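Local coordinates for protection of telomeres protein poz1 (Schizosaccharomyces pombe, PDB 5WE0) that negatively regulates telomerase and telomere length as a DNA-binding protein of fission-yeast telomeres, at residues I58-L69 against N213-K224. Numbering follows the deposited sequence.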
ATOM      1  N   ILE A  58      -3.721  -3.972  -4.989  1.00 30.10           N
ATOM      2  CA  ILE A  58      -4.769  -3.622  -4.031  1.00 31.52           C
ATOM      3  C   ILE A  58      -4.840  -4.658  -2.927  1.00 25.61           C
ATOM      4  O   ILE A  58      -4.970  -4.318  -1.746  1.00 26.28           O
ATOM      5  CB  ILE A  58      -6.130  -3.463  -4.747  1.00 27.19           C
ATOM      6  CG1 ILE A  58      -6.154  -2.176  -5.569  1.00 26.59           C
ATOM      7  CG2 ILE A  58      -7.285  -3.482  -3.760  1.00 26.47           C
ATOM      8  CD1 ILE A  58      -7.370  -2.060  -6.466  1.00 27.75           C
ATOM      9  N   ALA A  59      -4.794  -5.941  -3.300  1.00 28.46           N
ATOM     10  CA  ALA A  59      -4.822  -7.007  -2.309  1.00 28.42           C
ATOM     11  C   ALA A  59      -3.596  -6.941  -1.409  1.00 25.50           C
ATOM     12  O   ALA A  59      -3.706  -7.103  -0.187  1.00 27.04           O
ATOM     13  CB  ALA A  59      -4.904  -8.367  -3.008  1.00 31.36           C
ATOM     14  N   PHE A  60      -2.431  -6.642  -1.986  1.00 27.72           N
ATOM     15  CA  PHE A  60      -1.234  -6.486  -1.169  1.00 29.68           C
ATOM     16  C   PHE A  60      -1.425  -5.386  -0.140  1.00 25.04           C
ATOM     17  O   PHE A  60      -1.132  -5.572   1.042  1.00 23.86           O
ATOM     18  CB  PHE A  60      -0.006  -6.170  -2.018  1.00 27.08           C
ATOM     19  CG  PHE A  60       1.180  -5.844  -1.171  1.00 32.76           C
ATOM     20  CD1 PHE A  60       1.888  -6.856  -0.536  1.00 29.46           C
ATOM     21  CD2 PHE A  60       1.524  -4.519  -0.907  1.00 29.89           C
ATOM     22  CE1 PHE A  60       2.953  -6.550   0.290  1.00 30.80           C
ATOM     23  CE2 PHE A  60       2.578  -4.215  -0.077  1.00 29.20           C
ATOM     24  CZ  PHE A  60       3.291  -5.227   0.524  1.00 31.22           C
ATOM     25  N   ILE A  61      -1.934  -4.234  -0.574  1.00 23.35           N
ATOM     26  CA  ILE A  61      -2.134  -3.111   0.341  1.00 25.71           C
ATOM     27  C   ILE A  61      -3.132  -3.479   1.435  1.00 25.04           C
ATOM     28  O   ILE A  61      -2.922  -3.174   2.614  1.00 20.59           O
ATOM     29  CB  ILE A  61      -2.594  -1.861  -0.448  1.00 22.62           C
ATOM     30  CG1 ILE A  61      -1.465  -1.364  -1.346  1.00 23.42           C
ATOM     31  CG2 ILE A  61      -3.103  -0.777   0.502  1.00 22.63           C
ATOM     32  CD1 ILE A  61      -0.160  -1.041  -0.582  1.00 23.46           C
ATOM     33  N   GLU A  62      -4.246  -4.124   1.058  1.00 25.10           N
ATOM     34  CA  GLU A  62      -5.220  -4.551   2.058  1.00 24.37           C
ATOM     35  C   GLU A  62      -4.599  -5.542   3.051  1.00 26.25           C
ATOM     36  O   GLU A  62      -4.891  -5.496   4.250  1.00 25.12           O
ATOM     37  CB  GLU A  62      -6.428  -5.172   1.358  1.00 29.85           C
ATOM     38  CG  GLU A  62      -7.207  -4.168   0.482  1.00 24.63           C
ATOM     39  CD  GLU A  62      -8.333  -4.826  -0.289  1.00 33.16           C
ATOM     40  OE1 GLU A  62      -8.181  -6.022  -0.655  1.00 30.53           O
ATOM     41  OE2 GLU A  62      -9.370  -4.145  -0.538  1.00 31.06           O
ATOM     42  N   TYR A  63      -3.761  -6.462   2.563  1.00 25.70           N
ATOM     43  CA  TYR A  63      -3.150  -7.463   3.436  1.00 27.42           C
ATOM     44  C   TYR A  63      -2.061  -6.832   4.300  1.00 27.20           C
ATOM     45  O   TYR A  63      -2.083  -6.944   5.528  1.00 24.13           O
ATOM     46  CB  TYR A  63      -2.582  -8.603   2.578  1.00 30.26           C
ATOM     47  CG  TYR A  63      -1.976  -9.781   3.350  1.00 31.85           C
ATOM     48  CD1 TYR A  63      -2.657 -10.378   4.407  1.00 35.31           C
ATOM     49  CD2 TYR A  63      -0.730 -10.302   3.000  1.00 29.83           C
ATOM     50  CE1 TYR A  63      -2.100 -11.452   5.106  1.00 36.84           C
ATOM     51  CE2 TYR A  63      -0.177 -11.374   3.687  1.00 31.30           C
ATOM     52  CZ  TYR A  63      -0.868 -11.940   4.731  1.00 34.15           C
ATOM     53  OH  TYR A  63      -0.328 -12.994   5.406  1.00 41.87           O
ATOM     54  N   CYS A  64      -1.161  -6.076   3.665  1.00 27.08           N
ATOM     55  CA  CYS A  64      -0.039  -5.443   4.359  1.00 25.44           C
ATOM     56  C   CYS A  64      -0.491  -4.571   5.531  1.00 28.23           C
ATOM     57  O   CYS A  64       0.106  -4.607   6.615  1.00 28.86           O
ATOM     58  CB  CYS A  64       0.750  -4.613   3.354  1.00 27.03           C
ATOM     59  SG  CYS A  64       2.133  -3.743   4.058  1.00 25.60           S
ATOM     60  N   PHE A  65      -1.505  -3.735   5.323  1.00 24.67           N
ATOM     61  CA  PHE A  65      -1.964  -2.833   6.368  1.00 24.96           C
ATOM     62  C   PHE A  65      -3.182  -3.375   7.094  1.00 25.60           C
ATOM     63  O   PHE A  65      -3.764  -2.664   7.923  1.00 25.99           O
ATOM     64  CB  PHE A  65      -2.240  -1.430   5.795  1.00 24.16           C
ATOM     65  CG  PHE A  65      -1.000  -0.759   5.296  1.00 23.49           C
ATOM     66  CD1 PHE A  65      -0.076  -0.244   6.188  1.00 24.37           C
ATOM     67  CD2 PHE A  65      -0.723  -0.707   3.943  1.00 22.17           C
ATOM     68  CE1 PHE A  65       1.096   0.331   5.738  1.00 24.97           C
ATOM     69  CE2 PHE A  65       0.438  -0.116   3.486  1.00 25.23           C
ATOM     70  CZ  PHE A  65       1.355   0.394   4.387  1.00 21.86           C
ATOM     71  N   ASN A  66      -3.569  -4.623   6.813  1.00 28.76           N
ATOM     72  CA  ASN A  66      -4.608  -5.305   7.578  1.00 31.57           C
ATOM     73  C   ASN A  66      -5.909  -4.497   7.561  1.00 32.98           C
ATOM     74  O   ASN A  66      -6.566  -4.297   8.587  1.00 32.28           O
ATOM     75  CB  ASN A  66      -4.105  -5.564   9.006  1.00 34.56           C
ATOM     76  CG  ASN A  66      -4.646  -6.871   9.617  1.00 39.63           C
ATOM     77  OD1 ASN A  66      -5.299  -7.669   8.945  1.00 45.18           O
ATOM     78  ND2 ASN A  66      -4.347  -7.093  10.890  1.00 44.00           N
ATOM     79  N   LEU A  67      -6.274  -4.007   6.367  1.00 33.57           N
ATOM     80  CA  LEU A  67      -7.420  -3.106   6.236  1.00 32.01           C
ATOM     81  C   LEU A  67      -8.744  -3.767   6.619  1.00 36.61           C
ATOM     82  O   LEU A  67      -9.727  -3.053   6.851  1.00 35.02           O
ATOM     83  CB  LEU A  67      -7.506  -2.532   4.811  1.00 27.70           C
ATOM     84  CG  LEU A  67      -6.319  -1.635   4.442  1.00 26.91           C
ATOM     85  CD1 LEU A  67      -6.534  -0.947   3.077  1.00 24.02           C
ATOM     86  CD2 LEU A  67      -6.077  -0.612   5.542  1.00 20.81           C
ATOM     87  N   SER A  68      -8.797  -5.107   6.667  1.00 40.65           N
ATOM     88  CA  SER A  68     -10.001  -5.813   7.113  1.00 41.29           C
ATOM     89  C   SER A  68     -10.377  -5.513   8.556  1.00 46.48           C
ATOM     90  O   SER A  68     -11.539  -5.728   8.925  1.00 44.42           O
ATOM     91  CB  SER A  68      -9.817  -7.323   6.995  1.00 38.01           C
ATOM     92  OG  SER A  68     -10.045  -7.711   5.666  1.00 51.61           O
ATOM     93  N   LEU A  69      -9.428  -5.048   9.380  1.00 48.12           N
ATOM     94  CA  LEU A  69      -9.662  -4.767  10.794  1.00 53.83           C
ATOM     95  C   LEU A  69      -9.997  -3.306  11.099  1.00 57.00           C
ATOM     96  O   LEU A  69      -9.637  -2.371  10.367  1.00 49.55           O
ATOM     97  CB  LEU A  69      -8.465  -5.150  11.664  1.00 52.37           C
ATOM     98  CG  LEU A  69      -8.139  -6.587  12.017  1.00 57.77           C
ATOM     99  CD1 LEU A  69      -6.895  -6.594  12.911  1.00 56.29           C
ATOM    100  CD2 LEU A  69      -9.324  -7.139  12.787  1.00 55.51           C
ATOM    101  N   ASN A 213      -5.588   4.243   9.067  1.00 31.12           N
ATOM    102  CA  ASN A 213      -6.274   3.016   8.682  1.00 29.81           C
ATOM    103  C   ASN A 213      -7.590   3.336   7.976  1.00 26.53           C
ATOM    104  O   ASN A 213      -7.912   2.748   6.940  1.00 27.07           O
ATOM    105  CB  ASN A 213      -6.513   2.151   9.923  1.00 30.83           C
ATOM    106  CG  ASN A 213      -7.318   0.918   9.626  1.00 34.02           C
ATOM    107  OD1 ASN A 213      -6.815  -0.043   9.048  1.00 35.50           O
ATOM    108  ND2 ASN A 213      -8.583   0.935  10.013  1.00 39.69           N
ATOM    109  N   SER A 214      -8.369   4.265   8.532  1.00 26.59           N
ATOM    110  CA  SER A 214      -9.658   4.624   7.933  1.00 30.28           C
ATOM    111  C   SER A 214      -9.483   5.301   6.569  1.00 26.33           C
ATOM    112  O   SER A 214     -10.170   4.958   5.601  1.00 29.06           O
ATOM    113  CB  SER A 214     -10.428   5.529   8.898  1.00 29.22           C
ATOM    114  OG  SER A 214     -11.537   6.110   8.239  1.00 35.10           O
ATOM    115  N   VAL A 215      -8.570   6.273   6.483  1.00 26.33           N
ATOM    116  CA  VAL A 215      -8.291   6.973   5.225  1.00 25.90           C
ATOM    117  C   VAL A 215      -7.841   5.995   4.152  1.00 24.98           C
ATOM    118  O   VAL A 215      -8.272   6.072   2.991  1.00 28.18           O
ATOM    119  CB  VAL A 215      -7.234   8.065   5.472  1.00 30.80           C
ATOM    120  CG1 VAL A 215      -6.565   8.478   4.188  1.00 29.82           C
ATOM    121  CG2 VAL A 215      -7.852   9.257   6.181  1.00 31.13           C
ATOM    122  N   LEU A 216      -6.943   5.083   4.510  1.00 23.75           N
ATOM    123  CA  LEU A 216      -6.405   4.138   3.534  1.00 25.29           C
ATOM    124  C   LEU A 216      -7.477   3.161   3.073  1.00 25.89           C
ATOM    125  O   LEU A 216      -7.574   2.847   1.878  1.00 28.41           O
ATOM    126  CB  LEU A 216      -5.223   3.391   4.144  1.00 25.04           C
ATOM    127  CG  LEU A 216      -4.492   2.404   3.247  1.00 27.00           C
ATOM    128  CD1 LEU A 216      -4.102   3.093   1.960  1.00 24.73           C
ATOM    129  CD2 LEU A 216      -3.254   1.879   4.000  1.00 25.44           C
ATOM    130  N   SER A 217      -8.287   2.659   4.006  1.00 26.17           N
ATOM    131  CA  SER A 217      -9.418   1.821   3.618  1.00 27.15           C
ATOM    132  C   SER A 217     -10.356   2.564   2.670  1.00 28.23           C
ATOM    133  O   SER A 217     -10.782   2.026   1.645  1.00 26.93           O
ATOM    134  CB  SER A 217     -10.189   1.386   4.859  1.00 26.05           C
ATOM    135  OG  SER A 217     -11.429   0.849   4.436  1.00 32.19           O
ATOM    136  N   ARG A 218     -10.702   3.810   3.014  1.00 27.76           N
ATOM    137  CA  ARG A 218     -11.589   4.592   2.165  1.00 25.69           C
ATOM    138  C   ARG A 218     -10.940   4.910   0.830  1.00 27.38           C
ATOM    139  O   ARG A 218     -11.633   4.984  -0.188  1.00 29.48           O
ATOM    140  CB  ARG A 218     -12.021   5.861   2.901  1.00 28.77           C
ATOM    141  CG  ARG A 218     -13.093   5.568   3.954  1.00 24.70           C
ATOM    142  CD  ARG A 218     -13.568   6.828   4.621  1.00 27.16           C
ATOM    143  NE  ARG A 218     -12.640   7.311   5.633  1.00 31.55           N
ATOM    144  CZ  ARG A 218     -12.407   8.597   5.848  1.00 34.54           C
ATOM    145  NH1 ARG A 218     -13.037   9.498   5.113  1.00 31.96           N
ATOM    146  NH2 ARG A 218     -11.560   8.982   6.790  1.00 27.59           N
ATOM    147  N   TYR A 219      -9.620   5.095   0.806  1.00 28.38           N
ATOM    148  CA  TYR A 219      -8.943   5.285  -0.470  1.00 24.56           C
ATOM    149  C   TYR A 219      -9.094   4.054  -1.357  1.00 25.63           C
ATOM    150  O   TYR A 219      -9.323   4.171  -2.564  1.00 26.42           O
ATOM    151  CB  TYR A 219      -7.451   5.606  -0.264  1.00 21.18           C
ATOM    152  CG  TYR A 219      -6.756   5.609  -1.596  1.00 23.86           C
ATOM    153  CD1 TYR A 219      -6.971   6.650  -2.516  1.00 22.56           C
ATOM    154  CD2 TYR A 219      -5.957   4.543  -1.977  1.00 23.37           C
ATOM    155  CE1 TYR A 219      -6.373   6.625  -3.767  1.00 21.65           C
ATOM    156  CE2 TYR A 219      -5.351   4.505  -3.206  1.00 20.89           C
ATOM    157  CZ  TYR A 219      -5.565   5.540  -4.103  1.00 26.38           C
ATOM    158  OH  TYR A 219      -4.962   5.464  -5.337  1.00 25.85           O
ATOM    159  N   ILE A 220      -8.907   2.867  -0.786  1.00 25.94           N
ATOM    160  CA  ILE A 220      -8.996   1.637  -1.570  1.00 26.55           C
ATOM    161  C   ILE A 220     -10.415   1.438  -2.086  1.00 24.85           C
ATOM    162  O   ILE A 220     -10.619   1.043  -3.235  1.00 28.34           O
ATOM    163  CB  ILE A 220      -8.510   0.439  -0.727  1.00 26.58           C
ATOM    164  CG1 ILE A 220      -6.990   0.559  -0.442  1.00 26.17           C
ATOM    165  CG2 ILE A 220      -8.841  -0.890  -1.437  1.00 23.64           C
ATOM    166  CD1 ILE A 220      -6.087   0.499  -1.713  1.00 21.19           C
ATOM    167  N   GLN A 221     -11.418   1.696  -1.241  1.00 28.97           N
ATOM    168  CA  GLN A 221     -12.811   1.499  -1.639  1.00 29.12           C
ATOM    169  C   GLN A 221     -13.234   2.524  -2.693  1.00 32.40           C
ATOM    170  O   GLN A 221     -13.961   2.194  -3.641  1.00 33.34           O
ATOM    171  CB  GLN A 221     -13.719   1.584  -0.402  1.00 29.37           C
ATOM    172  CG  GLN A 221     -13.554   0.404   0.603  1.00 37.60           C
ATOM    173  CD  GLN A 221     -13.754  -0.987  -0.047  1.00 40.43           C
ATOM    174  OE1 GLN A 221     -12.782  -1.688  -0.374  1.00 35.02           O
ATOM    175  NE2 GLN A 221     -15.017  -1.382  -0.234  1.00 43.46           N
ATOM    176  N   CYS A 222     -12.801   3.776  -2.521  1.00 31.52           N
ATOM    177  CA  CYS A 222     -13.042   4.816  -3.509  1.00 31.42           C
ATOM    178  C   CYS A 222     -12.446   4.431  -4.853  1.00 28.29           C
ATOM    179  O   CYS A 222     -13.123   4.492  -5.892  1.00 28.52           O
ATOM    180  CB  CYS A 222     -12.432   6.133  -3.019  1.00 32.62           C
ATOM    181  SG  CYS A 222     -12.776   7.587  -4.071  1.00 37.71           S
ATOM    182  N   THR A 223     -11.197   3.965  -4.835  1.00 27.82           N
ATOM    183  CA  THR A 223     -10.519   3.556  -6.061  1.00 26.91           C
ATOM    184  C   THR A 223     -11.235   2.387  -6.728  1.00 31.52           C
ATOM    185  O   THR A 223     -11.465   2.413  -7.940  1.00 29.98           O
ATOM    186  CB  THR A 223      -9.071   3.172  -5.744  1.00 25.00           C
ATOM    187  OG1 THR A 223      -8.379   4.305  -5.215  1.00 27.23           O
ATOM    188  CG2 THR A 223      -8.346   2.717  -6.985  1.00 24.51           C
ATOM    189  N   LYS A 224     -11.619   1.367  -5.939  1.00 31.58           N
ATOM    190  CA  LYS A 224     -12.347   0.212  -6.471  1.00 30.54           C
ATOM    191  C   LYS A 224     -13.631   0.643  -7.155  1.00 32.67           C
ATOM    192  O   LYS A 224     -13.959   0.162  -8.245  1.00 31.73           O
ATOM    193  CB  LYS A 224     -12.704  -0.771  -5.353  1.00 29.32           C
ATOM    194  CG  LYS A 224     -11.610  -1.692  -4.843  1.00 29.95           C
ATOM    195  CD  LYS A 224     -12.252  -2.717  -3.881  1.00 33.40           C
ATOM    196  CE  LYS A 224     -11.211  -3.478  -3.093  1.00 33.45           C
ATOM    197  NZ  LYS A 224     -11.758  -4.077  -1.849  1.00 34.76           N
TER
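Ile220 and Lys224 on helix 209-230 pack against Ile58, Ile61 and Glu62 on helix 54-64, an antiparallel helix pair in this all-helical chain: the segment axes make 160° and come no nearer than 11.0 Å. Helix 54-64 ends in a Schellman motif with Asn66 (positive phi) as its C-prime residue, evident from the bonds Leu67 N to Glu62 O and Asn66 N to Tyr63 O. Beyond it, within a type I turn from Asn66 to Leu69, Leu67 CD1 lies against Leu216 CG.

Followed outward from CB, Ile220 meets Leu67 CD1 with CG1 at 3.9 Å, and its CD1 rests on Ile61 CG2. The other branch, CG2, touches Ile58 CG2 at 3.8 Å, the two side chains running past each other in opposite directions, and Glu62 OE2 at 3.4 Å. One turn back, Leu216 CD2 approaches Phe65 CD2 at 3.6 Å, the side chains crossing nearly at right angles.

Glu62 is buried yet well satisfied: OE1 accepts from Tyr24 N, and OE2 also bonds His23 ND1. Extended beyond CG, Lys224 reaches it with NZ, which also bonds Gln221 OE1 in the carbonyl plane; Gln221 NE2 bonds Glu21 O. The salt bridge, Lys224 NZ to Glu62 OE2 at 2.7 Å, uses the syn lone pair of that oxygen.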